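Local coordinates for protein 6-phospho-beta-glucosidase BglT (Thermotoga maritima, PDB 1UP7) that hydrolyses cellobiose 6'-phosphate to glucose 6-phosphate and glucose, as a family 4 glycosidase that depends on NAD and a manganese ion, at residues 11-16 against 269-274; 52-57 against 282-287. One frame throughout, in Å; residues are numbered along the deposited sequence.

Both contacts join the NAD-binding Rossmann region to the C-terminal region of the family 4 glycosidase fold. Their segments alternate along the chain: 11-16, 52-57, 269-274, 282-287. Contact 1 sets the loop after strand 4-8 and the start of helix 15-25 against helix 263-278. Contact 2 sets the end of helix 41-55 against the loop that follows helix 263-278. The centres are about 13 Å apart, on the same side of the chain's centre. They also touch: Ile284 CD1 lies 3.7 Å from Pro16 O, and Leu274 CD2 packs on Glu287 CG. The seam thus runs from the buried cofactor site out to the surface.

Contact 1: residues 11-16 against 269-274; sequences GSSYTP and KIEKEL. With NAD (nicotinamide-adenine-dinucleotide), chain I.
Ser13 meets Glu271 and Leu274 through van der Waals packing. Its OG lies 3.8 Å from Glu271 CG and 3.9 Å from Leu274 CD1. The chi1 of 70° sets OG between the backbone N and the carbonyl carbon, facing helix 263-278. No hydrogen bond crosses between the segments, and Ser13 OG is buried without a polar partner. Ser13 O is hydrogen-bonded to Tyr278 OH, at the end of helix 263-278.

This is the loop after the first strand of a Rossmann fold, where it turns into helix 15-25 beside the cofactor diphosphate. Ser12 to Thr15 form a type I turn. Ser12 OG accepts a capping bond from Tyr14 N at 2.9 Å, and donates to NAD O2N at 2.6 Å. One hydroxyl therefore ties the turn to a phosphate.

NAD C4N lies over one face of the Tyr14 ring, offset toward the rim, 3.3 Å from Tyr14 CE2. The carboxamide N7N of NAD is 3.2 Å from Tyr14 CD2. Tyr14 also touches the bound glucose 6-phosphate.

Glu271 reaches across from the C-terminal region with its chain extended beyond CG. Its OE2 comes within 2.9 Å of NAD O2A. Arg291 and Lys43 form long, weak ion pairs with this carboxylate.

Contact 2: residues 52-57 against 282-287; sequences KRLVKD and VEIPEE
Leu54 meets the 282-287 loop with the two methyls at the end of its side chain. CD2 lies 3.7 Å from Val282 O. The same methyl comes to 4.2 Å from Glu283 OE2. CD1 takes the other neighbour and packs on Ile284 CG1 at 4.3 Å.

In Leu54, CG stands anti to the carbonyl carbon and beside the backbone N (chi1 -58°), on the loop side. A chi2 of 152° then sets the two methyls. Ile284 has a similar first torsion. Its CD1 continues in an extended line, and its side chain also rests on Glu17 and Lys20 of helix 15-25. Leu54 and Ile284 thus bring two helices of the Rossmann region onto one loop of the C-terminal region.

The CB of Glu283 leaves its backbone away from helix 41-55. A bend at chi2 (71°) turns the chain back, and the carboxylate comes in beside Leu54. The two side chains lie at a slant to each other. Lys56 NZ is 5.5 Å from Glu283 OE2. The charges are opposite, but the atoms do not touch.

Arg53 supplies the polar part. Its NH2 hydrogen-bonds to Tyr278 O at the end of helix 263-278 and to Ala281 O just before residues 282-287. Lys56, with positive phi, is the first residue to leave the helical conformation at the end of helix 41-55.

No hydrogen bond or salt bridge joins the two segments themselves, and they bury 193 Å² in all. The contact is plain surface packing, away from the annotated sites. Leu54 makes the closest contacts, against a backbone oxygen, a carboxylate oxygen and an aliphatic branch. Directional bonds come from Arg53 nearby. The Lys56–Glu283 attraction is probably modest and softened by solvent.

Contact 1: residues 11-16 against 269-274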
loop_
_atom_site.group_PDB
_atom_site.type_symbol
_atom_site.label_atom_id
_atom_site.label_comp_id
_atom_site.label_asym_id
_atom_site.label_seq_id
_atom_site.Cartn_x
_atom_site.Cartn_y
_atom_site.Cartn_z
ATOM N N GLY A 11 34.004 0.101 28.435
ATOM C CA GLY A 11 35.291 0.735 28.241
ATOM C C GLY A 11 35.320 1.870 27.233
ATOM O O GLY A 11 36.378 2.458 27.048
ATOM N N SER A 12 34.196 2.186 26.572
ATOM C CA SER A 12 34.156 3.334 25.668
ATOM C C SER A 12 34.593 4.616 26.374
ATOM O O SER A 12 34.285 4.856 27.541
ATOM C CB SER A 12 32.772 3.573 25.042
ATOM O OG SER A 12 32.705 4.894 24.533
ATOM N N SER A 13 35.315 5.455 25.645
ATOM C CA SER A 13 35.726 6.737 26.206
ATOM C C SER A 13 34.575 7.727 26.366
ATOM O O SER A 13 34.751 8.735 27.049
ATOM C CB SER A 13 36.931 7.343 25.484
ATOM O OG SER A 13 36.590 7.777 24.185
ATOM N N TYR A 14 33.400 7.415 25.807
ATOM C CA TYR A 14 32.203 8.242 26.025
ATOM C C TYR A 14 31.408 7.869 27.288
ATOM O O TYR A 14 30.473 8.615 27.673
ATOM C CB TYR A 14 31.218 8.182 24.839
ATOM C CG TYR A 14 31.709 8.657 23.504
ATOM C CD1 TYR A 14 31.867 10.022 23.219
ATOM C CD2 TYR A 14 31.980 7.736 22.490
ATOM C CE1 TYR A 14 32.310 10.437 21.942
ATOM C CE2 TYR A 14 32.417 8.136 21.236
ATOM C CZ TYR A 14 32.573 9.479 20.965
ATOM O OH TYR A 14 32.987 9.821 19.692
ATOM N N THR A 15 31.756 6.728 27.902
ATOM C CA THR A 15 31.026 6.223 29.075
ATOM C C THR A 15 30.782 7.302 30.173
ATOM O O THR A 15 29.669 7.418 30.660
ATOM C CB THR A 15 31.725 4.962 29.625
ATOM O OG1 THR A 15 31.426 3.853 28.768
ATOM C CG2 THR A 15 31.175 4.557 30.984
ATOM N N PRO A 16 31.797 8.103 30.526
ATOM C CA PRO A 16 31.620 9.146 31.540
ATOM C C PRO A 16 30.492 10.101 31.174
ATOM O O PRO A 16 29.714 10.474 32.046
ATOM C CB PRO A 16 32.967 9.892 31.525
ATOM C CG PRO A 16 33.947 8.882 31.031
ATOM C CD PRO A 16 33.175 8.136 29.978
ATOM N N LYS A 269 44.848 8.003 18.949
ATOM C CA LYS A 269 45.643 8.959 19.718
ATOM C C LYS A 269 44.764 9.667 20.758
ATOM O O LYS A 269 45.139 9.720 21.918
ATOM C CB LYS A 269 46.336 10.006 18.842
ATOM C CG LYS A 269 47.646 9.564 18.195
ATOM C CD LYS A 269 47.704 10.053 16.724
ATOM C CE LYS A 269 49.011 9.705 16.035
ATOM N NZ LYS A 269 49.906 10.912 15.950
ATOM N N ILE A 270 43.624 10.210 20.334
ATOM C CA ILE A 270 42.718 10.909 21.228
ATOM C C ILE A 270 42.344 9.996 22.409
ATOM O O ILE A 270 42.404 10.398 23.574
ATOM C CB ILE A 270 41.460 11.331 20.437
ATOM C CG1 ILE A 270 41.766 12.559 19.561
ATOM C CG2 ILE A 270 40.229 11.504 21.360
ATOM C CD1 ILE A 270 40.931 12.545 18.266
ATOM N N GLU A 271 41.972 8.759 22.091
ATOM C CA GLU A 271 41.566 7.795 23.093
ATOM C C GLU A 271 42.673 7.466 24.100
ATOM O O GLU A 271 42.409 7.319 25.297
ATOM C CB GLU A 271 41.100 6.528 22.411
ATOM C CG GLU A 271 39.590 6.494 22.209
ATOM C CD GLU A 271 39.078 5.069 22.117
ATOM O OE1 GLU A 271 39.873 4.129 22.437
ATOM O OE2 GLU A 271 37.885 4.889 21.720
ATOM N N LYS A 272 43.909 7.351 23.629
ATOM C CA LYS A 272 45.010 7.048 24.525
ATOM C C LYS A 272 45.286 8.194 25.498
ATOM O O LYS A 272 45.732 7.939 26.623
ATOM C CB LYS A 272 46.307 6.702 23.776
ATOM N N GLU A 273 45.059 9.438 25.058
ATOM C CA GLU A 273 45.176 10.618 25.922
ATOM C C GLU A 273 43.999 10.689 26.908
ATOM O O GLU A 273 44.173 11.051 28.065
ATOM C CB GLU A 273 45.233 11.908 25.095
ATOM C CG GLU A 273 46.597 12.246 24.494
ATOM C CD GLU A 273 46.506 13.187 23.273
ATOM O OE1 GLU A 273 45.373 13.488 22.783
ATOM O OE2 GLU A 273 47.573 13.633 22.780
ATOM N N LEU A 274 42.802 10.350 26.449
ATOM C CA LEU A 274 41.633 10.324 27.331
ATOM C C LEU A 274 41.816 9.288 28.458
ATOM O O LEU A 274 41.612 9.597 29.647
ATOM C CB LEU A 274 40.350 10.079 26.536
ATOM C CG LEU A 274 39.808 11.318 25.806
ATOM C CD1 LEU A 274 38.696 10.938 24.861
ATOM C CD2 LEU A 274 39.350 12.377 26.789
HETATM P PA NAD I . 35.377 2.054 21.114
HETATM O O1A NAD I . 36.419 1.524 20.213
HETATM O O2A NAD I . 35.891 2.817 22.354
HETATM O O5B NAD I . 34.528 0.748 21.560
HETATM C C5B NAD I . 33.769 0.780 22.741
HETATM C C4B NAD I . 34.060 -0.451 23.589
HETATM O O4B NAD I . 33.484 -1.614 22.998
HETATM C C3B NAD I . 35.537 -0.763 23.793
HETATM O O3B NAD I . 35.817 -0.658 25.180
HETATM C C2B NAD I . 35.704 -2.202 23.300
HETATM O O2B NAD I . 36.570 -2.955 24.124
HETATM C C1B NAD I . 34.282 -2.716 23.440
HETATM N N9A NAD I . 33.956 -3.882 22.624
HETATM C C8A NAD I . 34.404 -4.240 21.367
HETATM N N7A NAD I . 33.767 -5.387 21.042
HETATM C C5A NAD I . 32.903 -5.734 22.014
HETATM C C6A NAD I . 32.032 -6.801 22.195
HETATM N N6A NAD I . 31.899 -7.758 21.282
HETATM N N1A NAD I . 31.284 -6.873 23.364
HETATM C C2A NAD I . 31.418 -5.905 24.345
HETATM N N3A NAD I . 32.306 -4.872 24.166
HETATM C C4A NAD I . 33.029 -4.796 23.026
HETATM O O3 NAD I . 34.454 3.004 20.200
HETATM P PN NAD I . 33.469 4.184 20.653
HETATM O O1N NAD I . 34.020 5.375 19.959
HETATM O O2N NAD I . 33.216 4.224 22.077
HETATM O O5D NAD I . 32.059 3.777 20.017
HETATM C C5D NAD I . 31.473 2.492 20.112
HETATM C C4D NAD I . 30.392 2.382 19.026
HETATM O O4D NAD I . 29.353 3.348 19.179
HETATM C C3D NAD I . 30.956 2.611 17.631
HETATM O O3D NAD I . 30.327 1.671 16.813
HETATM C C2D NAD I . 30.527 4.028 17.264
HETATM O O2D NAD I . 30.356 4.265 15.877
HETATM C C1D NAD I . 29.268 4.250 18.071
HETATM N N1N NAD I . 29.296 5.572 18.702
HETATM C C2N NAD I . 29.081 5.573 20.061
HETATM C C3N NAD I . 29.077 6.740 20.785
HETATM C C7N NAD I . 28.855 6.664 22.278
HETATM O O7N NAD I . 27.988 7.545 22.967
HETATM N N7N NAD I . 29.502 5.708 22.961
HETATM C C4N NAD I . 29.301 7.931 20.089
HETATM C C5N NAD I . 29.516 7.952 18.697
HETATM C C6N NAD I . 29.511 6.742 18.003
#

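Contact 2: residues 52-57 against 282-287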
loop_
_atom_site.group_PDB
_atom_site.type_symbol
_atom_site.label_atom_id
_atom_site.label_comp_id
_atom_site.label_asym_id
_atom_site.label_seq_id
_atom_site.Cartn_x
_atom_site.Cartn_y
_atom_site.Cartn_z
ATOM N N LYS A 52 32.702 5.695 38.987
ATOM C CA LYS A 52 32.367 5.591 40.412
ATOM C C LYS A 52 32.658 6.886 41.146
ATOM O O LYS A 52 31.929 7.273 42.069
ATOM C CB LYS A 52 33.139 4.453 41.093
ATOM C CG LYS A 52 32.609 3.054 40.814
ATOM C CD LYS A 52 33.208 2.046 41.769
ATOM C CE LYS A 52 32.752 0.620 41.433
ATOM N NZ LYS A 52 33.733 -0.229 40.644
ATOM N N ARG A 53 33.739 7.546 40.756
ATOM C CA ARG A 53 34.124 8.831 41.344
ATOM C C ARG A 53 33.077 9.912 40.996
ATOM O O ARG A 53 32.774 10.764 41.824
ATOM C CB ARG A 53 35.491 9.249 40.829
ATOM C CG ARG A 53 36.590 9.391 41.857
ATOM C CD ARG A 53 37.959 8.833 41.468
ATOM N NE ARG A 53 38.504 9.371 40.217
ATOM C CZ ARG A 53 39.083 8.628 39.253
ATOM N NH1 ARG A 53 39.208 7.322 39.376
ATOM N NH2 ARG A 53 39.554 9.203 38.162
ATOM N N LEU A 54 32.517 9.870 39.786
ATOM C CA LEU A 54 31.490 10.832 39.380
ATOM C C LEU A 54 30.108 10.548 39.961
ATOM O O LEU A 54 29.337 11.481 40.203
ATOM C CB LEU A 54 31.333 10.938 37.843
ATOM C CG LEU A 54 32.526 11.324 36.966
ATOM C CD1 LEU A 54 32.364 10.735 35.590
ATOM C CD2 LEU A 54 32.753 12.840 36.915
ATOM N N VAL A 55 29.793 9.270 40.151
ATOM C CA VAL A 55 28.480 8.864 40.609
ATOM C C VAL A 55 28.244 9.189 42.076
ATOM O O VAL A 55 27.121 9.456 42.470
ATOM C CB VAL A 55 28.193 7.392 40.278
ATOM C CG1 VAL A 55 26.942 6.906 40.980
ATOM C CG2 VAL A 55 28.086 7.238 38.786
ATOM N N LYS A 56 29.309 9.249 42.861
ATOM C CA LYS A 56 29.201 9.716 44.238
ATOM C C LYS A 56 28.105 8.957 45.000
ATOM O O LYS A 56 27.400 9.539 45.826
ATOM C CB LYS A 56 28.937 11.226 44.253
ATOM C CG LYS A 56 30.175 12.072 44.151
ATOM C CD LYS A 56 29.839 13.550 43.914
ATOM C CE LYS A 56 30.611 14.129 42.728
ATOM N NZ LYS A 56 31.342 15.385 43.106
ATOM N N ASP A 57 27.958 7.667 44.671
ATOM C CA ASP A 57 27.017 6.734 45.312
ATOM C C ASP A 57 25.536 7.013 45.067
ATOM O O ASP A 57 24.680 6.584 45.819
ATOM C CB ASP A 57 27.312 6.571 46.818
ATOM C CG ASP A 57 27.001 5.167 47.327
ATOM O OD1 ASP A 57 27.360 4.181 46.636
ATOM O OD2 ASP A 57 26.392 4.945 48.402
ATOM N N VAL A 282 38.855 14.048 38.171
ATOM C CA VAL A 282 37.722 14.227 39.086
ATOM C C VAL A 282 36.479 14.724 38.340
ATOM O O VAL A 282 35.338 14.606 38.824
ATOM C CB VAL A 282 38.048 15.186 40.288
ATOM C CG1 VAL A 282 38.958 14.497 41.305
ATOM C CG2 VAL A 282 38.681 16.509 39.824
ATOM N N GLU A 283 36.703 15.272 37.153
ATOM C CA GLU A 283 35.629 15.834 36.337
ATOM C C GLU A 283 35.893 15.425 34.895
ATOM O O GLU A 283 37.038 15.132 34.551
ATOM C CB GLU A 283 35.610 17.375 36.516
ATOM C CG GLU A 283 34.212 18.012 36.641
ATOM C CD GLU A 283 33.497 17.703 37.956
ATOM O OE1 GLU A 283 33.888 18.289 39.011
ATOM O OE2 GLU A 283 32.537 16.880 37.932
ATOM N N ILE A 284 34.850 15.368 34.066
ATOM C CA ILE A 284 35.000 14.989 32.656
ATOM C C ILE A 284 35.922 15.976 31.925
ATOM O O ILE A 284 35.687 17.194 31.971
ATOM C CB ILE A 284 33.614 14.882 31.980
ATOM C CG1 ILE A 284 32.753 13.871 32.746
ATOM C CG2 ILE A 284 33.752 14.466 30.498
ATOM C CD1 ILE A 284 31.330 13.745 32.270
ATOM N N PRO A 285 36.983 15.483 31.279
ATOM C CA PRO A 285 37.950 16.376 30.630
ATOM C C PRO A 285 37.347 16.994 29.364
ATOM O O PRO A 285 36.562 16.343 28.639
ATOM C CB PRO A 285 39.104 15.439 30.238
ATOM C CG PRO A 285 38.779 14.083 30.830
ATOM C CD PRO A 285 37.308 14.058 31.057
ATOM N N GLU A 286 37.735 18.236 29.077
ATOM C CA GLU A 286 37.232 18.932 27.883
ATOM C C GLU A 286 37.613 18.192 26.593
ATOM O O GLU A 286 36.873 18.257 25.611
ATOM C CB GLU A 286 37.694 20.408 27.859
ATOM C CG GLU A 286 36.946 21.278 26.834
ATOM N N GLU A 287 38.748 17.479 26.615
ATOM C CA GLU A 287 39.237 16.728 25.454
ATOM C C GLU A 287 38.275 15.670 24.921
ATOM O O GLU A 287 38.444 15.204 23.789
ATOM C CB GLU A 287 40.597 16.069 25.715
ATOM C CG GLU A 287 40.945 15.014 24.656
ATOM C CD GLU A 287 42.422 14.668 24.550
ATOM O OE1 GLU A 287 43.270 15.245 25.279
ATOM O OE2 GLU A 287 42.735 13.796 23.704
#